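Local coordinates for protein DnaJ homolog subfamily C member 3 (Mus musculus, PDB 3IEG) that binds misfolded proteins through its TPR domain in the endoplasmic reticulum stress response, stimulates the HSPA8 ATPase as a co-chaperone and restrains the GCN2 kinase, at residues 271-276 against 303-308; 281-286 against 309-314. One frame throughout, in Å; residues are numbered along the deposited sequence.

In the fold
Both contacts join helix 268-284 to helix 306-318 in the C-terminal part of this TPR fragment, with helix 288-301 between them in sequence. Interaction 1 pairs residues 271-276 with the start of the later helix (303-308), and interaction 2 pairs 281-286, at the end of the earlier helix, with 309-314. Their segments alternate along the chain, so both helices run through the two sites in the same order. The centres lie about 12 Å apart, and about 27 and 37 Å from the chain's centre. Polar bonds tie helix 268-284 to helix 306-318 and to the cap before it, whereas misfolded proteins bind at a groove in the first two repeats.

Interaction 1: 271-276 against 303-308; sequences TVRSKE and PDNVNA
OE1 of Glu276 is gripped by two donors, one from its own helix and one from the residue that caps helix 306-318. Arg273 NH2 forms a salt bridge to OE1 at 2.7 Å, approaching nearly in line with the C-O bond, and OE1 lies close to the guanidinium plane. The second donor, Asn305 ND2, is also 2.7 Å from Glu276 OE1, but comes from above the carboxylate plane, 58° out of it; the amide and carboxylate planes are nearly perpendicular. The N-H...O angle of 163° shows a nearly straight bond. The other oxygen is held separately, with Asn307 ND2 2.9 Å from Glu276 OE2, on the syn side yet tilted from the carboxylate plane.

The torsions account for this reach. Glu276 sends CG away from its backbone N (chi1 -174°) and continues extended, so the carboxylate arrives between the two asparagines. As N-cap, Asn305 works at both ends of its amide: while ND2 faces Glu276, OD1 accepts from Ala308 N at 2.9 Å, closing the first turn. Asn305 ND2 and Arg273 NH2, 3.3 Å apart, are two donors and do not bond to each other; they converge on the same acceptor. Glu302, three residues before the cap, takes a salt bridge from Arg273 and a hydrogen bond from Asn305.

The buried Glu276 carboxylate therefore bridges the last residue of TPR 8, Asn305, and the first turn of TPR 9 through Asn307. The donors probably offset its negative charge in part, since Arg273 also serves Glu269 and Glu302, and bonds at both oxygens would restrict rotation of the group.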
loop_
_atom_site.group_PDB
_atom_site.type_symbol
_atom_site.label_atom_id
_atom_site.label_comp_id
_atom_site.label_asym_id
_atom_site.label_seq_id
_atom_site.Cartn_x
_atom_site.Cartn_y
_atom_site.Cartn_z
ATOM N N THR A 271 22.407 7.390 4.286
ATOM C CA THR A 271 23.688 7.651 4.945
ATOM C C THR A 271 23.714 6.999 6.334
ATOM O O THR A 271 24.675 6.308 6.660
ATOM C CB THR A 271 24.141 9.159 4.981
ATOM O OG1 THR A 271 23.548 9.844 6.090
ATOM C CG2 THR A 271 23.822 9.887 3.678
ATOM N N VAL A 272 22.654 7.184 7.121
ATOM C CA VAL A 272 22.581 6.622 8.486
ATOM C C VAL A 272 22.760 5.100 8.492
ATOM O O VAL A 272 23.524 4.556 9.296
ATOM C CB VAL A 272 21.244 6.974 9.211
ATOM C CG1 VAL A 272 21.275 6.478 10.636
ATOM C CG2 VAL A 272 20.993 8.476 9.198
ATOM N N ARG A 273 22.058 4.425 7.588
ATOM C CA ARG A 273 22.117 2.979 7.495
ATOM C C ARG A 273 23.483 2.540 6.984
ATOM O O ARG A 273 24.027 1.550 7.460
ATOM C CB ARG A 273 21.004 2.451 6.592
ATOM C CG ARG A 273 20.342 1.173 7.077
ATOM C CD ARG A 273 19.284 1.446 8.147
ATOM N NE ARG A 273 19.901 1.556 9.458
ATOM C CZ ARG A 273 19.573 2.445 10.383
ATOM N NH1 ARG A 273 18.621 3.334 10.170
ATOM N NH2 ARG A 273 20.221 2.450 11.528
ATOM N N SER A 274 24.034 3.292 6.029
ATOM C CA SER A 274 25.374 3.020 5.503
ATOM C C SER A 274 26.448 3.205 6.563
ATOM O O SER A 274 27.353 2.378 6.677
ATOM C CB SER A 274 25.683 3.883 4.282
ATOM O OG SER A 274 24.879 3.480 3.186
ATOM N N LYS A 275 26.341 4.277 7.341
ATOM C CA LYS A 275 27.269 4.521 8.432
ATOM C C LYS A 275 27.226 3.389 9.444
ATOM O O LYS A 275 28.275 2.923 9.891
ATOM C CB LYS A 275 26.991 5.862 9.108
ATOM C CG LYS A 275 27.744 7.048 8.496
ATOM C CD LYS A 275 27.518 8.313 9.330
ATOM C CE LYS A 275 28.064 9.567 8.638
ATOM N NZ LYS A 275 28.020 10.741 9.561
ATOM N N GLU A 276 26.022 2.925 9.779
ATOM C CA GLU A 276 25.881 1.796 10.694
ATOM C C GLU A 276 26.667 0.562 10.213
ATOM O O GLU A 276 27.397 -0.057 10.983
ATOM C CB GLU A 276 24.410 1.440 10.909
ATOM C CG GLU A 276 24.225 0.362 11.969
ATOM C CD GLU A 276 22.897 -0.362 11.891
ATOM O OE1 GLU A 276 21.852 0.322 11.940
ATOM O OE2 GLU A 276 22.896 -1.616 11.825
ATOM N N PRO A 303 20.712 6.844 19.520
ATOM C CA PRO A 303 21.260 6.364 20.797
ATOM C C PRO A 303 20.899 4.920 21.151
ATOM O O PRO A 303 21.580 4.311 21.972
ATOM C CB PRO A 303 20.662 7.335 21.828
ATOM C CG PRO A 303 19.502 7.988 21.128
ATOM C CD PRO A 303 19.929 8.081 19.697
ATOM N N ASP A 304 19.857 4.373 20.529
ATOM C CA ASP A 304 19.390 3.023 20.870
ATOM C C ASP A 304 19.749 1.932 19.857
ATOM O O ASP A 304 19.334 0.783 20.031
ATOM C CB ASP A 304 17.874 3.019 21.114
ATOM C CG ASP A 304 17.475 3.794 22.367
ATOM O OD1 ASP A 304 18.065 3.554 23.451
ATOM O OD2 ASP A 304 16.558 4.642 22.268
ATOM N N ASN A 305 20.507 2.283 18.812
ATOM C CA ASN A 305 20.933 1.320 17.780
ATOM C C ASN A 305 21.739 0.155 18.360
ATOM O O ASN A 305 22.923 0.300 18.669
ATOM C CB ASN A 305 21.726 2.022 16.664
ATOM C CG ASN A 305 22.018 1.108 15.467
ATOM O OD1 ASN A 305 22.448 -0.035 15.619
ATOM N ND2 ASN A 305 21.800 1.628 14.270
ATOM N N VAL A 306 21.086 -0.997 18.492
ATOM C CA VAL A 306 21.686 -2.176 19.118
ATOM C C VAL A 306 22.977 -2.630 18.408
ATOM O O VAL A 306 23.989 -2.887 19.071
ATOM C CB VAL A 306 20.658 -3.338 19.242
ATOM C CG1 VAL A 306 21.276 -4.564 19.910
ATOM C CG2 VAL A 306 19.436 -2.883 20.024
ATOM N N ASN A 307 22.937 -2.713 17.073
ATOM C CA ASN A 307 24.100 -3.123 16.265
ATOM C C ASN A 307 25.330 -2.245 16.500
ATOM O O ASN A 307 26.449 -2.750 16.653
ATOM C CB ASN A 307 23.760 -3.128 14.770
ATOM C CG ASN A 307 22.734 -4.183 14.395
ATOM O OD1 ASN A 307 22.653 -5.244 15.011
ATOM N ND2 ASN A 307 21.949 -3.894 13.361
ATOM N N ALA A 308 25.101 -0.936 16.532
ATOM C CA ALA A 308 26.151 0.061 16.764
ATOM C C ALA A 308 26.724 -0.059 18.172
ATOM O O ALA A 308 27.934 0.088 18.369
ATOM C CB ALA A 308 25.617 1.479 16.516
#

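Interaction 2: 281-286 against 309-314; sequences CFSKDE and LKDRAE
Ser283 and Lys284 of TPR 8 meet Asp311 and Glu314 of TPR 9 where helix 268-284 packs beside helix 306-318, a helix-to-helix contact between successive tetratricopeptide repeats. The backbones are closest at Ser283 and Asp311, whose CA atoms are 5.7 Å apart.

The hydrogen bond to the backbone sits at this close approach. Ser283 OG donates to Asp311 O at 2.8 Å, with the donor tilted 24° from the carbonyl plane. This hydroxyl points across because OG is set anti to the serine's own N (chi1 -174°). Two carbon contacts accompany the bond: Ser283 OG lies 3.7 Å from Asp311 CB and equally far from Glu314 CB, so the small serine fits against two residues one helical turn apart. The carboxylate of Asp311 turns to another partner, its OD2 being hydrogen-bonded to His280 on the same helix as Ser283.

The charged interaction lies nearer the surface. Lys284 bends at chi2 and chi4 to bring its ammonium group to Glu314, forming a salt bridge in which NZ is 3.0 Å from OE1, on that oxygen's syn lone pair; its bond to OE2 is weak. An alanine in place of Glu314 would probably leave the Lys284 ammonium without this carboxylate and free its bent chain to swing away from helix 306-318.

Just beyond these contacts the earlier helix ends. Helix 268-284 closes in a Schellman motif with Glu286, at positive phi (41°), as its C-prime residue; here the backbone N of Lys287 turns back to Phe282 O, while Glu286 N bonds weakly to Ser283 O.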
loop_
_atom_site.group_PDB
_atom_site.type_symbol
_atom_site.label_atom_id
_atom_site.label_comp_id
_atom_site.label_asym_id
_atom_site.label_seq_id
_atom_site.Cartn_x
_atom_site.Cartn_y
_atom_site.Cartn_z
ATOM N N CYS A 281 31.794 -2.719 9.728
ATOM C CA CYS A 281 33.004 -3.071 8.982
ATOM C C CYS A 281 34.294 -2.836 9.746
ATOM O O CYS A 281 35.092 -3.752 9.900
ATOM C CB CYS A 281 33.058 -2.349 7.646
ATOM S SG CYS A 281 32.092 -3.189 6.423
ATOM N N PHE A 282 34.487 -1.619 10.238
ATOM C CA PHE A 282 35.679 -1.308 11.021
ATOM C C PHE A 282 35.805 -2.182 12.281
ATOM O O PHE A 282 36.876 -2.701 12.569
ATOM C CB PHE A 282 35.759 0.190 11.330
ATOM C CG PHE A 282 36.257 1.025 10.167
ATOM C CD1 PHE A 282 37.578 0.903 9.709
ATOM C CD2 PHE A 282 35.424 1.942 9.540
ATOM C CE1 PHE A 282 38.053 1.687 8.631
ATOM C CE2 PHE A 282 35.890 2.731 8.465
ATOM C CZ PHE A 282 37.200 2.600 8.010
ATOM N N SER A 283 34.702 -2.379 12.997
ATOM C CA SER A 283 34.687 -3.256 14.168
ATOM C C SER A 283 35.202 -4.666 13.863
ATOM O O SER A 283 36.121 -5.147 14.516
ATOM C CB SER A 283 33.279 -3.318 14.769
ATOM O OG SER A 283 33.267 -4.043 15.991
ATOM N N LYS A 284 34.604 -5.315 12.868
ATOM C CA LYS A 284 34.938 -6.693 12.509
ATOM C C LYS A 284 36.310 -6.839 11.837
ATOM O O LYS A 284 36.915 -7.912 11.873
ATOM C CB LYS A 284 33.850 -7.292 11.610
ATOM C CG LYS A 284 32.527 -7.585 12.294
ATOM C CD LYS A 284 32.622 -8.737 13.310
ATOM C CE LYS A 284 31.232 -9.080 13.875
ATOM N NZ LYS A 284 31.249 -9.524 15.308
ATOM N N ASP A 285 36.790 -5.765 11.223
ATOM C CA ASP A 285 38.119 -5.744 10.619
ATOM C C ASP A 285 39.163 -5.443 11.699
ATOM O O ASP A 285 40.325 -5.160 11.401
ATOM C CB ASP A 285 38.174 -4.684 9.513
ATOM C CG ASP A 285 39.255 -4.958 8.481
ATOM O OD1 ASP A 285 39.619 -6.143 8.281
ATOM O OD2 ASP A 285 39.734 -3.979 7.858
ATOM N N GLU A 286 38.725 -5.520 12.957
ATOM C CA GLU A 286 39.529 -5.163 14.121
ATOM C C GLU A 286 40.363 -3.899 13.911
ATOM O O GLU A 286 41.590 -3.930 14.009
ATOM C CB GLU A 286 40.397 -6.338 14.557
ATOM C CG GLU A 286 39.598 -7.487 15.142
ATOM C CD GLU A 286 40.457 -8.698 15.482
ATOM O OE1 GLU A 286 41.595 -8.807 14.963
ATOM O OE2 GLU A 286 39.979 -9.550 16.263
ATOM N N LEU A 309 25.852 -0.327 19.141
ATOM C CA LEU A 309 26.283 -0.548 20.516
ATOM C C LEU A 309 27.191 -1.769 20.630
ATOM O O LEU A 309 28.277 -1.684 21.210
ATOM C CB LEU A 309 25.081 -0.673 21.451
ATOM C CG LEU A 309 24.370 0.657 21.718
ATOM C CD1 LEU A 309 23.008 0.438 22.358
ATOM C CD2 LEU A 309 25.246 1.589 22.562
ATOM N N LYS A 310 26.749 -2.889 20.061
ATOM C CA LYS A 310 27.509 -4.139 20.093
ATOM C C LYS A 310 28.852 -3.989 19.396
ATOM O O LYS A 310 29.875 -4.471 19.894
ATOM C CB LYS A 310 26.720 -5.277 19.430
ATOM C CG LYS A 310 25.570 -5.851 20.271
ATOM C CD LYS A 310 24.529 -6.593 19.416
ATOM C CE LYS A 310 25.114 -7.829 18.739
ATOM N NZ LYS A 310 24.095 -8.483 17.879
ATOM N N ASP A 311 28.845 -3.318 18.246
ATOM C CA ASP A 311 30.057 -3.162 17.456
ATOM C C ASP A 311 31.047 -2.199 18.112
ATOM O O ASP A 311 32.261 -2.458 18.096
ATOM C CB ASP A 311 29.738 -2.783 16.005
ATOM C CG ASP A 311 29.126 -3.935 15.227
ATOM O OD1 ASP A 311 29.326 -5.089 15.628
ATOM O OD2 ASP A 311 28.440 -3.699 14.217
ATOM N N ARG A 312 30.535 -1.115 18.701
ATOM C CA ARG A 312 31.388 -0.225 19.493
ATOM C C ARG A 312 31.945 -0.964 20.712
ATOM O O ARG A 312 33.137 -0.859 21.009
ATOM C CB ARG A 312 30.678 1.061 19.922
ATOM C CG ARG A 312 31.656 2.082 20.491
ATOM C CD ARG A 312 31.075 3.460 20.624
ATOM N NE ARG A 312 30.126 3.509 21.726
ATOM C CZ ARG A 312 29.486 4.602 22.129
ATOM N NH1 ARG A 312 29.678 5.768 21.516
ATOM N NH2 ARG A 312 28.643 4.516 23.147
ATOM N N ALA A 313 31.088 -1.719 21.399
ATOM C CA ALA A 313 31.535 -2.580 22.478
ATOM C C ALA A 313 32.708 -3.436 22.006
ATOM O O ALA A 313 33.806 -3.325 22.540
ATOM C CB ALA A 313 30.394 -3.450 22.980
ATOM N N GLU A 314 32.490 -4.265 20.990
ATOM C CA GLU A 314 33.567 -5.106 20.474
ATOM C C GLU A 314 34.864 -4.322 20.217
ATOM O O GLU A 314 35.956 -4.842 20.439
ATOM C CB GLU A 314 33.126 -5.876 19.227
ATOM C CG GLU A 314 32.550 -7.266 19.520
ATOM C CD GLU A 314 32.171 -8.046 18.248
ATOM O OE1 GLU A 314 32.995 -8.083 17.294
ATOM O OE2 GLU A 314 31.051 -8.627 18.205
#